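Local coordinates for capsule biosynthesis protein CapD proenzyme (Bacillus anthracis, PDB 3G9K) that cleaves the poly-gamma-D-glutamate capsule and, as a transpeptidase, joins it by an amide bond to meso-diaminopimelic acid of the peptidoglycan, at residues Ala206-Ser209 / Leu210-Lys214. Sequence-based numbering, arbitrary orientation.
Sequences AKIS and LEDIK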
loop_
_atom_site.group_PDB
_atom_site.type_symbol
_atom_site.label_atom_id
_atom_site.label_comp_id
_atom_site.label_asym_id
_atom_site.label_seq_id
_atom_site.Cartn_x
_atom_site.Cartn_y
_atom_site.Cartn_z
ATOM N N ALA A 206 16.289 16.720 -7.572
ATOM C CA ALA A 206 16.620 15.293 -7.596
ATOM C C ALA A 206 17.881 14.953 -8.392
ATOM O O ALA A 206 18.384 13.847 -8.277
ATOM C CB ALA A 206 15.463 14.506 -8.125
ATOM N N LYS A 207 18.383 15.889 -9.194
ATOM C CA LYS A 207 19.524 15.623 -10.089
ATOM C C LYS A 207 19.160 14.536 -11.092
ATOM O O LYS A 207 19.849 13.500 -11.229
ATOM C CB LYS A 207 20.789 15.265 -9.284
ATOM C CG LYS A 207 21.060 16.232 -8.140
ATOM C CD LYS A 207 21.342 17.619 -8.675
ATOM C CE LYS A 207 22.063 18.493 -7.659
ATOM N NZ LYS A 207 21.124 19.072 -6.663
ATOM N N ILE A 208 18.050 14.779 -11.777
ATOM C CA ILE A 208 17.517 13.878 -12.756
ATOM C C ILE A 208 17.308 14.702 -14.009
ATOM O O ILE A 208 16.841 15.840 -13.920
ATOM C CB ILE A 208 16.188 13.224 -12.317
ATOM C CG1 ILE A 208 16.424 12.279 -11.130
ATOM C CG2 ILE A 208 15.618 12.397 -13.476
ATOM C CD1 ILE A 208 15.101 11.606 -10.571
ATOM N N SER A 209 17.700 14.154 -15.159
ATOM C CA SER A 209 17.591 14.894 -16.422
ATOM C C SER A 209 16.138 15.081 -16.830
ATOM O O SER A 209 15.285 14.252 -16.536
ATOM C CB SER A 209 18.333 14.220 -17.561
ATOM O OG SER A 209 17.727 13.010 -17.935
ATOM N N LEU A 210 15.878 16.178 -17.524
ATOM C CA LEU A 210 14.545 16.412 -18.107
ATOM C C LEU A 210 14.165 15.250 -19.025
ATOM O O LEU A 210 13.010 14.840 -19.045
ATOM C CB LEU A 210 14.505 17.762 -18.842
ATOM C CG LEU A 210 14.636 19.027 -17.988
ATOM C CD1 LEU A 210 14.690 20.235 -18.906
ATOM C CD2 LEU A 210 13.476 19.119 -16.998
ATOM N N GLU A 211 15.146 14.657 -19.704
ATOM C CA GLU A 211 14.931 13.503 -20.548
ATOM C C GLU A 211 14.393 12.272 -19.763
ATOM O O GLU A 211 13.492 11.584 -20.227
ATOM C CB GLU A 211 16.248 13.102 -21.274
ATOM C CG GLU A 211 16.724 14.067 -22.413
ATOM C CD GLU A 211 17.252 15.420 -21.953
ATOM O OE1 GLU A 211 17.606 15.569 -20.769
ATOM O OE2 GLU A 211 17.368 16.354 -22.814
ATOM N N ASP A 212 14.992 11.960 -18.610
ATOM C CA ASP A 212 14.539 10.814 -17.813
ATOM C C ASP A 212 13.131 11.082 -17.285
ATOM O O ASP A 212 12.297 10.210 -17.214
ATOM C CB ASP A 212 15.439 10.573 -16.602
ATOM C CG ASP A 212 16.650 9.729 -16.909
ATOM O OD1 ASP A 212 16.620 8.979 -17.913
ATOM O OD2 ASP A 212 17.615 9.821 -16.123
ATOM N N ILE A 213 12.874 12.306 -16.863
ATOM C CA ILE A 213 11.560 12.672 -16.328
ATOM C C ILE A 213 10.475 12.520 -17.399
ATOM O O ILE A 213 9.429 11.907 -17.148
ATOM C CB ILE A 213 11.589 14.084 -15.720
ATOM C CG1 ILE A 213 12.522 14.088 -14.493
ATOM C CG2 ILE A 213 10.166 14.545 -15.335
ATOM C CD1 ILE A 213 12.945 15.462 -14.017
ATOM N N LYS A 214 10.737 13.002 -18.577
ATOM C CA LYS A 214 9.747 12.957 -19.666
ATOM C C LYS A 214 9.543 11.564 -20.187
ATOM O O LYS A 214 8.451 11.227 -20.691
ATOM C CB LYS A 214 10.221 13.863 -20.837
ATOM C CG LYS A 214 9.135 14.132 -21.892
ATOM C CD LYS A 214 9.569 15.094 -22.991
ATOM C CE LYS A 214 8.521 15.034 -24.135
ATOM N NZ LYS A 214 8.984 15.702 -25.395
HETATM O O HOH W 1 19.119 11.678 -15.404
#
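Ser209 is the N-cap of the short helix 210-214, and its side chain accepts a hydrogen bond from the backbone of Asp212, with Asp212 N 3.0 Å from Ser209 OG. The N-H...O angle of this capping bond is 157°. With chi1 at 68°, OG stands between the backbone N and the carbonyl carbon of its own residue, which aims it at the amides of the first turn. The backbone carbonyl of Ser209 starts the helical hydrogen-bond pattern: Ile213 N donates to Ser209 O at 3.1 Å.

A water bridges the same two residues. It accepts from Ser209 N at 2.9 Å. Its bond to Asp212 OD2, which it donates, is 2.5 Å long, linking the N-cap amide to the third helical residue in place of a direct side-chain bond. The same OD2 also accepts from Tyr90 N, so the carboxylate ties the helix start to a loop distant in sequence.

Apolar contact comes from Ile208, whose CG2 lies 3.7 Å from Ile213 CG1. The same Ile208 CG2 is in van der Waals contact with Asp212 CB at 3.6 Å, and the Ile208 side chain crosses both partners at about a right angle.

In this chain, the N-terminal piece of the CapD precursor, a gamma-glutamyltransferase-family protein, the turn joins helix 196-206 to helix 210-214. Leu210 and Ile213 pack back on the preceding helix, while Ile208 and Asp212 rest on Pro89; strand 219-228 follows.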